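Local coordinates for fibronectin type-III domain-containing protein (PDB 7JGU) that is of unknown function but contributes a fibronectin type III domain, a beta-sandwich module of a longer protein from a thermophilic bacterium, here as a variant, at residues 8-13 with 24-29; 68-73 with 80-85; 34-39 with 48-53; 20-25 with 59-64. All coordinates share one frame; numbering follows the deposited sequence. Where two conformers were deposited one is given.

How the contacts relate
The four contacts belong to one fibronectin type III sandwich. Contact 1 pairs two strands of the three-stranded sheet, while contacts 2 and 3 are hairpins of the four-stranded sheet, their centres about 9 Å apart and joined by backbone hydrogen bonds between strands 34-41 and 66-75. Between the sheets, Phe10 of contact 1 packs on Phe69 and Leu71 of contact 2 and Trp26 on Leu71, and Trp26 also meets Tyr35 of contact 3. Contact 4 shares strand 21-25 with contact 1 and ties its start to the loop at 59-64, its centre about 17 Å from that of contact 2. Leu24 CD2 reaches Ile37 CG2 at 3.6 Å, joining contacts 1 and 4 to contact 3 through the core.

Contact 1 of 4, residues 8-13 with 24-29; sequences VGFWVE and LTWSET. Unlike the reference sequence in segment 24-29: Thr25 (reference Arg).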
# COMPACT_ATOMS: atom_id res chain seq x y z
N VAL A 8 -8.15 -6.77 1.78
CA VAL A 8 -9.01 -5.99 2.66
C VAL A 8 -8.18 -5.57 3.86
O VAL A 8 -7.03 -5.98 4.02
CB VAL A 8 -10.29 -6.75 3.07
CG1 VAL A 8 -11.14 -7.03 1.83
CG2 VAL A 8 -9.96 -8.04 3.79
N GLY A 9 -8.76 -4.72 4.69
CA GLY A 9 -8.03 -4.22 5.83
C GLY A 9 -6.79 -3.45 5.47
O GLY A 9 -5.79 -3.51 6.20
N PHE A 10 -6.80 -2.73 4.35
CA PHE A 10 -5.64 -1.97 3.90
C PHE A 10 -5.63 -0.66 4.67
O PHE A 10 -6.53 0.17 4.51
CB PHE A 10 -5.72 -1.70 2.40
CG PHE A 10 -4.56 -0.94 1.82
CD1 PHE A 10 -3.31 -1.02 2.38
CD2 PHE A 10 -4.75 -0.18 0.70
CE1 PHE A 10 -2.25 -0.31 1.80
CE2 PHE A 10 -3.72 0.52 0.14
CZ PHE A 10 -2.47 0.43 0.68
N TRP A 11 -4.64 -0.49 5.54
CA TRP A 11 -4.53 0.65 6.42
C TRP A 11 -3.16 1.29 6.26
O TRP A 11 -2.16 0.61 6.07
CB TRP A 11 -4.68 0.19 7.87
CG TRP A 11 -6.00 -0.50 8.12
CD1 TRP A 11 -7.20 -0.22 7.54
CD2 TRP A 11 -6.23 -1.60 9.01
NE1 TRP A 11 -8.17 -1.06 8.01
CE2 TRP A 11 -7.60 -1.93 8.90
CE3 TRP A 11 -5.42 -2.34 9.86
CZ2 TRP A 11 -8.17 -2.97 9.64
CZ3 TRP A 11 -5.98 -3.38 10.58
CH2 TRP A 11 -7.35 -3.68 10.47
N VAL A 12 -3.14 2.60 6.39
CA VAL A 12 -1.92 3.39 6.32
C VAL A 12 -1.76 4.01 7.69
O VAL A 12 -2.63 4.77 8.13
CB VAL A 12 -2.02 4.46 5.22
CG1 VAL A 12 -0.77 5.31 5.18
CG2 VAL A 12 -2.27 3.82 3.87
N GLU A 13 -0.68 3.66 8.38
CA GLU A 13 -0.53 3.94 9.80
C GLU A 13 0.70 4.81 10.03
O GLU A 13 1.71 4.71 9.33
CB GLU A 13 -0.39 2.64 10.60
CG GLU A 13 -1.66 1.79 10.62
CD GLU A 13 -1.40 0.36 11.05
OE1 GLU A 13 -0.30 0.10 11.59
OE2 GLU A 13 -2.29 -0.50 10.86
N LEU A 24 2.28 0.78 5.80
CA LEU A 24 1.12 0.19 5.15
C LEU A 24 0.96 -1.25 5.61
O LEU A 24 1.93 -1.99 5.71
CB LEU A 24 1.35 0.18 3.64
CG LEU A 24 1.11 1.50 2.91
CD1 LEU A 24 1.87 2.66 3.53
CD2 LEU A 24 1.45 1.35 1.44
N THR A 25 -0.28 -1.66 5.86
CA THR A 25 -0.54 -3.04 6.22
C THR A 25 -1.86 -3.47 5.61
O THR A 25 -2.72 -2.65 5.29
CB THR A 25 -0.55 -3.27 7.73
OG1 THR A 25 -0.48 -4.67 7.98
CG2 THR A 25 -1.83 -2.74 8.33
N TRP A 26 -2.00 -4.77 5.43
CA TRP A 26 -3.19 -5.32 4.80
C TRP A 26 -3.35 -6.77 5.24
O TRP A 26 -2.44 -7.38 5.80
CB TRP A 26 -3.14 -5.20 3.26
CG TRP A 26 -1.90 -5.80 2.69
CD1 TRP A 26 -1.71 -7.09 2.31
CD2 TRP A 26 -0.65 -5.14 2.47
NE1 TRP A 26 -0.44 -7.27 1.88
CE2 TRP A 26 0.23 -6.09 1.94
CE3 TRP A 26 -0.20 -3.83 2.66
CZ2 TRP A 26 1.54 -5.80 1.61
CZ3 TRP A 26 1.10 -3.54 2.33
CH2 TRP A 26 1.96 -4.52 1.83
N SER A 27 -4.50 -7.33 4.92
CA SER A 27 -4.78 -8.69 5.35
C SER A 27 -4.15 -9.71 4.41
O SER A 27 -3.91 -9.45 3.24
CB SER A 27 -6.29 -8.93 5.38
OG SER A 27 -6.81 -8.89 4.07
N GLU A 28 -3.92 -10.91 4.95
CA GLU A 28 -3.55 -12.03 4.11
C GLU A 28 -4.67 -12.25 3.11
O GLU A 28 -5.84 -12.15 3.45
CB GLU A 28 -3.36 -13.26 4.98
CG GLU A 28 -2.73 -14.42 4.25
CD GLU A 28 -2.32 -15.55 5.17
OE1 GLU A 28 -1.83 -16.56 4.65
OE2 GLU A 28 -2.47 -15.43 6.41
N THR A 29 -4.31 -12.55 1.87
CA THR A 29 -5.24 -12.54 0.75
C THR A 29 -5.21 -13.88 0.02
O THR A 29 -4.14 -14.34 -0.39
CB THR A 29 -4.86 -11.40 -0.18
OG1 THR A 29 -4.90 -10.15 0.53
CG2 THR A 29 -5.79 -11.31 -1.35
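Phe10 meets Leu24 and Trp26 where strand 11-15 begins and strand 21-25 ends, in the first antiparallel hairpin of this fibronectin type III sandwich. Trp11 and Thr25 form the hydrogen-bonded pair, Trp11 N to Thr25 O at 2.9 Å and Thr25 N to Trp11 O at 3.0 Å. One residue before it, Phe10 holds CG anti to its own N (chi1 -179°), which sends the ring in toward Phe69 and Leu71 of the opposing sheet. The ring lies alongside Leu24 with CE1 4.0 Å from Leu24 CG, and it turns its edge to the backbone: Phe10 CD1 sits 3.4 Å from Thr25 O, which lies in the ring plane. Trp26 has CG between its N and carbonyl carbon (chi1 54°), and CE3 of its indole comes to 4.2 Å from Phe10 CE1. With an alanine in place of Phe10, Leu24 and the Trp26 indole would probably lose their shared aromatic neighbour and a gap would open between the sheets. On the outer face Thr25, an arginine in the natural sequence, lies beside Trp11; in the conformer described, one of two, its OG1 bonds to Leu54 O. Farther along, Val8 O is gripped twice by Ser27: N arrives nearly in line with the carbonyl at 3.0 Å, and OG, in one of two conformers, stands at 2.9 Å and 50° above the carbonyl plane.

Contact 2 of 4, residues 68-73 with 80-85; sequences TFALIA and SNFVTA. Unlike the reference sequence in segment 68-73: Ile72 (reference Arg).
Ser80 and Ala73 lock the turn end of the antiparallel hairpin made by strands 66-75 and 78-88 of the fibronectin type III fold. Hydrogen bonds come first. Phe69 pairs with Ala85 and Leu71 with Val83, each through two backbone bonds. Beyond them the serine side chain takes over a backbone role: with OG lodged between its own N and carbonyl carbon (chi1 69°), Ser80 accepts from Ala73 N at 3.0 Å in an almost straight bond (171°), while Ser80 N donates to Ala73 O at 2.8 Å. The same hydroxyl donates a hydrogen bond to Asn81 O, 2.9 Å from Ser80 OG, so its rotation is fixed from two sides. An alanine in place of Ser80 would probably leave Ala73 N and Asn81 O without the hydroxyl they share.

Apolar packing divides between the two faces. Leu71 and Val83, the latter in one of two conformers, lie side by side on the core side, whereas Ala70 CB on the outer side comes to 3.9 Å from Thr84 CG2 and 4.0 Å from Phe82 CD1. In the one of two conformers described, Ile72, an arginine in the natural sequence, makes a CH-pi contact: its CG2 stands over the Phe82 ring, 3.6 Å from the centroid and 22° off the normal.

The far side of strand 66-75 is bonded to strand 34-41, so it runs inside the four-stranded sheet, one edge of which is strand 78-88; Tyr45 of strand 44-51 meets the Phe82 ring edge-to-face.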
# COMPACT_ATOMS: atom_id res chain seq x y z
N THR A 68 -1.99 8.92 -0.43
CA THR A 68 -2.92 7.87 -0.80
C THR A 68 -2.16 6.82 -1.57
O THR A 68 -1.37 7.15 -2.47
CB THR A 68 -4.08 8.43 -1.63
OG1 THR A 68 -4.76 9.44 -0.88
CG2 THR A 68 -5.06 7.33 -1.98
N PHE A 69 -2.42 5.56 -1.23
CA PHE A 69 -1.76 4.42 -1.85
C PHE A 69 -2.78 3.47 -2.43
O PHE A 69 -3.90 3.39 -1.95
CB PHE A 69 -0.90 3.67 -0.83
CG PHE A 69 0.18 4.53 -0.22
CD1 PHE A 69 1.39 4.69 -0.86
CD2 PHE A 69 -0.05 5.21 0.97
CE1 PHE A 69 2.37 5.49 -0.31
CE2 PHE A 69 0.94 6.02 1.51
CZ PHE A 69 2.14 6.15 0.88
N ALA A 70 -2.37 2.75 -3.46
CA ALA A 70 -3.16 1.71 -4.10
C ALA A 70 -2.41 0.39 -3.97
O ALA A 70 -1.19 0.35 -4.06
CB ALA A 70 -3.44 2.02 -5.56
N LEU A 71 -3.16 -0.67 -3.73
CA LEU A 71 -2.62 -1.99 -3.46
C LEU A 71 -3.33 -3.01 -4.33
O LEU A 71 -4.55 -2.92 -4.51
CB LEU A 71 -2.88 -2.33 -2.00
CG LEU A 71 -2.48 -3.70 -1.50
CD1 LEU A 71 -0.98 -3.85 -1.38
CD2 LEU A 71 -3.13 -3.93 -0.14
N ILE A 72 -2.56 -3.94 -4.88
CA ILE A 72 -3.10 -5.12 -5.55
C ILE A 72 -2.42 -6.36 -5.00
O ILE A 72 -1.29 -6.32 -4.52
CB ILE A 72 -2.92 -5.10 -7.08
CG1 ILE A 72 -1.54 -4.57 -7.48
CG2 ILE A 72 -3.98 -4.25 -7.68
CD1 ILE A 72 -1.12 -4.93 -8.90
N ALA A 73 -3.12 -7.49 -5.13
CA ALA A 73 -2.55 -8.80 -4.91
C ALA A 73 -2.35 -9.44 -6.28
O ALA A 73 -3.15 -9.23 -7.19
CB ALA A 73 -3.49 -9.67 -4.09
N SER A 80 -5.48 -8.96 -8.65
CA SER A 80 -6.79 -8.58 -8.14
C SER A 80 -7.13 -7.17 -8.60
O SER A 80 -6.35 -6.50 -9.26
CB SER A 80 -6.74 -8.58 -6.61
OG SER A 80 -5.94 -7.50 -6.13
N ASN A 81 -8.33 -6.71 -8.24
CA ASN A 81 -8.62 -5.28 -8.37
C ASN A 81 -7.80 -4.47 -7.36
O ASN A 81 -7.27 -4.99 -6.38
CB ASN A 81 -10.11 -5.01 -8.15
CG ASN A 81 -10.96 -5.36 -9.36
OD1 ASN A 81 -10.45 -5.88 -10.36
ND2 ASN A 81 -12.26 -5.10 -9.27
N PHE A 82 -7.72 -3.16 -7.61
CA PHE A 82 -7.02 -2.24 -6.73
C PHE A 82 -7.88 -1.82 -5.54
O PHE A 82 -9.09 -1.62 -5.67
CB PHE A 82 -6.69 -0.95 -7.48
CG PHE A 82 -5.57 -1.08 -8.46
CD1 PHE A 82 -4.26 -0.96 -8.06
CD2 PHE A 82 -5.83 -1.27 -9.80
CE1 PHE A 82 -3.22 -1.07 -8.97
CE2 PHE A 82 -4.81 -1.37 -10.71
CZ PHE A 82 -3.50 -1.26 -10.29
N VAL A 83 -7.22 -1.62 -4.40
CA VAL A 83 -7.83 -1.02 -3.22
C VAL A 83 -6.94 0.12 -2.77
O VAL A 83 -5.72 0.07 -2.94
CB VAL A 83 -8.06 -2.02 -2.08
CG1 VAL A 83 -8.90 -3.14 -2.58
CG2 VAL A 83 -6.75 -2.55 -1.55
N THR A 84 -7.54 1.17 -2.22
CA THR A 84 -6.77 2.33 -1.79
C THR A 84 -6.96 2.63 -0.31
O THR A 84 -7.94 2.22 0.31
CB THR A 84 -7.09 3.59 -2.62
OG1 THR A 84 -8.47 3.93 -2.45
CG2 THR A 84 -6.77 3.38 -4.09
N ALA A 85 -6.01 3.37 0.24
CA ALA A 85 -6.06 3.81 1.62
C ALA A 85 -5.18 5.05 1.74
O ALA A 85 -4.27 5.24 0.94
CB ALA A 85 -5.58 2.73 2.58

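Contact 3 of 4, residues 34-39 with 48-53; sequences YYEIYL and IASTDK
A classic beta bulge interrupts the hairpin of strands 34-41 and 44-51, where Ile48 and Ala49 both face Ile37. Ile37 O accepts a hydrogen bond from Ile48 N at 2.9 Å and a weak second one from Ala49 N at 3.3 Å, and Ile37 N returns a nearly straight bond (173°) to Ala49 O. The extra residue turns Ile48 toward the partner strand; in the conformer described, one of two, its CG1 packs 3.8 Å from Leu39 CB.

On past the bulge the pairing is regular, with Tyr35 and Thr51 joined by backbone bonds both ways. This is one edge of the four-stranded sheet of the fibronectin type III sandwich: strand 44-51 is outermost, and strand 34-41 is bonded on its other flank to strand 66-75. Tyr35, Ile37, Ala49 and Thr51 point to the face that packs on the other sheet. Tyr35 has CG anti to its carbonyl carbon (chi1 -55°), which lays the ring along the end of the partner segment, with CD1 3.4 Å from Lys53 O and Thr51 O near the ring plane at its edge. The same ring meets Trp26, and its hydroxyl is weakly bonded to Thr29 N. On the outer face Ser50 OG lies 3.6 Å from Glu36 CG in the Glu36 conformer described, one of two, and Ser50 CB is 4.2 Å from Tyr34 CD2.

Where the chain leaves the strand, Thr51 OG1 accepts from Lys53 N at 3.0 Å, an ST turn. Lys53 NZ then folds back to form a salt bridge with Asp52 OD1, approached from its syn side at 2.8 Å.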
# COMPACT_ATOMS: atom_id res chain seq x y z
N TYR A 34 2.18 -12.31 -4.24
CA TYR A 34 2.82 -11.08 -3.78
C TYR A 34 1.82 -9.96 -3.90
O TYR A 34 0.71 -10.14 -4.40
CB TYR A 34 4.13 -10.80 -4.51
CG TYR A 34 4.04 -10.43 -5.96
CD1 TYR A 34 4.04 -11.40 -6.95
CD2 TYR A 34 4.03 -9.11 -6.36
CE1 TYR A 34 4.01 -11.05 -8.29
CE2 TYR A 34 4.00 -8.76 -7.69
CZ TYR A 34 3.99 -9.73 -8.64
OH TYR A 34 3.97 -9.35 -9.97
N TYR A 35 2.24 -8.79 -3.43
CA TYR A 35 1.44 -7.58 -3.43
C TYR A 35 2.28 -6.46 -4.05
O TYR A 35 3.50 -6.45 -3.91
CB TYR A 35 1.05 -7.19 -2.01
CG TYR A 35 0.35 -8.28 -1.25
CD1 TYR A 35 1.07 -9.22 -0.54
CD2 TYR A 35 -1.02 -8.39 -1.28
CE1 TYR A 35 0.42 -10.26 0.15
CE2 TYR A 35 -1.67 -9.42 -0.60
CZ TYR A 35 -0.95 -10.34 0.11
OH TYR A 35 -1.59 -11.36 0.78
N GLU A 36 1.60 -5.53 -4.71
CA GLU A 36 2.26 -4.39 -5.32
C GLU A 36 1.58 -3.12 -4.86
O GLU A 36 0.36 -3.04 -4.83
CB GLU A 36 2.25 -4.48 -6.84
CG GLU A 36 3.26 -3.59 -7.53
CD GLU A 36 3.57 -4.01 -8.95
OE1 GLU A 36 3.13 -5.10 -9.39
OE2 GLU A 36 4.27 -3.24 -9.64
N ILE A 37 2.39 -2.14 -4.48
CA ILE A 37 1.94 -0.88 -3.93
C ILE A 37 2.30 0.24 -4.87
O ILE A 37 3.42 0.32 -5.37
CB ILE A 37 2.64 -0.64 -2.58
CG1 ILE A 37 2.44 -1.81 -1.63
CG2 ILE A 37 2.22 0.70 -1.99
CD1 ILE A 37 3.46 -1.82 -0.50
N TYR A 38 1.36 1.16 -5.02
CA TYR A 38 1.51 2.36 -5.84
C TYR A 38 1.16 3.59 -5.01
O TYR A 38 0.30 3.54 -4.14
CB TYR A 38 0.56 2.32 -7.04
CG TYR A 38 0.81 1.13 -7.94
CD1 TYR A 38 0.27 -0.11 -7.62
CD2 TYR A 38 1.57 1.25 -9.08
CE1 TYR A 38 0.50 -1.20 -8.43
CE2 TYR A 38 1.80 0.15 -9.91
CZ TYR A 38 1.26 -1.07 -9.57
OH TYR A 38 1.45 -2.16 -10.38
N LEU A 39 1.82 4.69 -5.33
CA LEU A 39 1.45 6.00 -4.83
C LEU A 39 0.45 6.62 -5.79
O LEU A 39 0.65 6.63 -7.00
CB LEU A 39 2.70 6.87 -4.78
CG LEU A 39 2.46 8.31 -4.35
CD1 LEU A 39 2.04 8.35 -2.91
CD2 LEU A 39 3.70 9.16 -4.57
N ILE A 48 5.64 1.94 -6.20
CA ILE A 48 6.45 2.08 -5.00
C ILE A 48 7.26 0.82 -4.69
O ILE A 48 8.47 0.88 -4.51
CB ILE A 48 5.58 2.49 -3.78
CG1 ILE A 48 5.00 3.89 -3.99
CG2 ILE A 48 6.42 2.44 -2.51
CD1 ILE A 48 6.00 5.02 -3.87
N ALA A 49 6.59 -0.34 -4.61
CA ALA A 49 7.27 -1.54 -4.17
C ALA A 49 6.41 -2.76 -4.43
O ALA A 49 5.19 -2.65 -4.58
CB ALA A 49 7.62 -1.50 -2.68
N SER A 50 7.06 -3.92 -4.46
CA SER A 50 6.41 -5.22 -4.43
C SER A 50 6.89 -5.98 -3.20
O SER A 50 8.06 -5.88 -2.83
CB SER A 50 6.76 -6.05 -5.68
OG SER A 50 6.34 -5.38 -6.85
N THR A 51 6.02 -6.77 -2.59
CA THR A 51 6.40 -7.52 -1.40
C THR A 51 5.57 -8.77 -1.29
O THR A 51 4.44 -8.81 -1.76
CB THR A 51 6.26 -6.67 -0.14
OG1 THR A 51 6.73 -7.40 1.01
CG2 THR A 51 4.85 -6.27 0.11
N ASP A 52 6.12 -9.77 -0.62
CA ASP A 52 5.36 -10.95 -0.24
C ASP A 52 4.94 -10.91 1.22
O ASP A 52 4.33 -11.87 1.71
CB ASP A 52 6.12 -12.24 -0.59
CG ASP A 52 7.41 -12.41 0.17
OD1 ASP A 52 7.79 -11.55 0.96
OD2 ASP A 52 8.06 -13.46 -0.04
N LYS A 53 5.21 -9.81 1.90
CA LYS A 53 4.80 -9.61 3.28
C LYS A 53 3.42 -8.95 3.33
O LYS A 53 2.82 -8.63 2.30
CB LYS A 53 5.83 -8.76 4.01
CG LYS A 53 7.24 -9.26 3.93
CD LYS A 53 7.38 -10.67 4.47
CE LYS A 53 8.85 -11.08 4.57
NZ LYS A 53 9.44 -11.35 3.23

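Contact 4 of 4, residues 20-25 with 59-64; sequences HTLLLT and TNLSPN. Unlike the reference sequence in segment 20-25: Leu23 (reference Arg), Thr25 (reference Arg).
His20 swings CG beside its own N and anti to its carbonyl carbon (chi1 -70°), and Leu61 does the same (chi1 -62°); the first brings the imidazole over to Leu61 O and Pro63, the second sends the leucine branch inward toward Leu22. Here the start of strand 21-25 meets the loop between strands 55-58 and 66-75 of the fibronectin type III sandwich. Tyr67, near the start of strand 66-75, bonds through OH to Ser62 N, just after Leu61: the tyrosine corner seen in Greek-key domains of this kind.

One backbone bond joins the segments. Leu61 N donates to His20 O at 2.9 Å, fairly straight at the hydrogen (164°) but from above the carbonyl plane. The imidazole lies against the loop, with CD2 only 3.0 Å from Leu61 O and NE2 3.7 Å from Pro63 CG, the histidine and proline side chains crossing at a slant. Toward the core, Leu61 CD1 touches Leu22 CD1 at 3.7 Å with the two side chains about perpendicular. Leu61 and Leu22 both also rest on Tyr67, which ties this surface contact to the edge of the core. Nearer strand 55-58, Thr21 and Thr59 lie side by side, their CG2 methyls 4.1 Å apart. A water bridges the two segments, donating to Thr21 OG1, which also bonds Asn18 OD1, at 2.8 Å and accepting from Asn60 N at 3.1 Å.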
# COMPACT_ATOMS: atom_id res chain seq x y z
N HIS A 20 8.28 11.22 8.27
CA HIS A 20 8.85 10.93 6.96
C HIS A 20 8.55 9.51 6.49
O HIS A 20 9.09 9.08 5.47
CB HIS A 20 10.36 11.13 7.02
CG HIS A 20 10.76 12.56 7.16
ND1 HIS A 20 10.90 13.18 8.38
CD2 HIS A 20 10.99 13.51 6.22
CE1 HIS A 20 11.25 14.44 8.19
NE2 HIS A 20 11.31 14.67 6.89
N THR A 21 7.73 8.78 7.22
CA THR A 21 7.51 7.37 6.95
C THR A 21 6.07 7.05 7.26
O THR A 21 5.49 7.60 8.20
CB THR A 21 8.39 6.51 7.88
OG1 THR A 21 9.73 7.02 7.92
CG2 THR A 21 8.39 5.06 7.45
N LEU A 22 5.50 6.13 6.49
CA LEU A 22 4.20 5.55 6.78
C LEU A 22 4.30 4.04 6.69
O LEU A 22 5.06 3.51 5.88
CB LEU A 22 3.13 6.05 5.79
CG LEU A 22 2.75 7.53 5.97
CD1 LEU A 22 1.90 8.00 4.79
CD2 LEU A 22 2.04 7.74 7.29
N LEU A 23 3.52 3.36 7.52
CA LEU A 23 3.47 1.90 7.55
C LEU A 23 2.17 1.44 6.92
O LEU A 23 1.09 1.75 7.42
CB LEU A 23 3.59 1.39 8.97
CG LEU A 23 3.45 -0.12 9.12
CD1 LEU A 23 4.49 -0.87 8.31
CD2 LEU A 23 3.60 -0.51 10.58
N LEU A 24 2.28 0.78 5.80
CA LEU A 24 1.12 0.19 5.15
C LEU A 24 0.96 -1.25 5.61
O LEU A 24 1.93 -1.99 5.71
CB LEU A 24 1.35 0.18 3.64
CG LEU A 24 1.11 1.50 2.91
CD1 LEU A 24 1.87 2.66 3.53
CD2 LEU A 24 1.45 1.35 1.44
N THR A 25 -0.28 -1.66 5.86
CA THR A 25 -0.54 -3.04 6.22
C THR A 25 -1.86 -3.47 5.61
O THR A 25 -2.72 -2.65 5.29
CB THR A 25 -0.55 -3.27 7.73
OG1 THR A 25 -0.48 -4.67 7.98
CG2 THR A 25 -1.83 -2.74 8.33
N THR A 59 9.15 5.10 2.89
CA THR A 59 10.08 6.01 3.52
C THR A 59 10.31 7.23 2.64
O THR A 59 9.82 7.31 1.50
CB THR A 59 11.43 5.32 3.75
OG1 THR A 59 11.94 4.88 2.49
CG2 THR A 59 11.28 4.14 4.68
N ASN A 60 11.06 8.18 3.18
CA ASN A 60 11.45 9.40 2.48
C ASN A 60 10.24 10.19 1.99
O ASN A 60 10.25 10.79 0.92
CB ASN A 60 12.43 9.09 1.35
CG ASN A 60 13.73 8.52 1.88
OD1 ASN A 60 14.22 8.93 2.94
ND2 ASN A 60 14.29 7.56 1.16
N LEU A 61 9.21 10.24 2.83
CA LEU A 61 8.03 11.05 2.58
C LEU A 61 8.22 12.45 3.15
O LEU A 61 9.09 12.69 3.99
CB LEU A 61 6.80 10.38 3.21
CG LEU A 61 6.47 9.00 2.63
CD1 LEU A 61 5.29 8.43 3.36
CD2 LEU A 61 6.22 9.06 1.14
N SER A 62 7.38 13.36 2.70
CA SER A 62 7.41 14.73 3.19
C SER A 62 6.48 14.89 4.38
O SER A 62 5.40 14.29 4.42
CB SER A 62 6.96 15.69 2.09
OG SER A 62 7.90 15.70 1.03
N PRO A 63 6.86 15.70 5.38
CA PRO A 63 5.95 15.97 6.50
C PRO A 63 4.69 16.70 6.05
O PRO A 63 4.63 17.35 5.00
CB PRO A 63 6.78 16.85 7.44
CG PRO A 63 8.20 16.59 7.09
CD PRO A 63 8.21 16.24 5.61
N ASN A 64 3.67 16.59 6.89
CA ASN A 64 2.44 17.37 6.75
C ASN A 64 1.73 17.11 5.44
O ASN A 64 1.05 17.99 4.90
CB ASN A 64 2.70 18.86 6.94
CG ASN A 64 3.20 19.16 8.30
OD1 ASN A 64 2.64 18.68 9.29
ND2 ASN A 64 4.28 19.93 8.39
O HOH W 1 11.82 7.64 6.18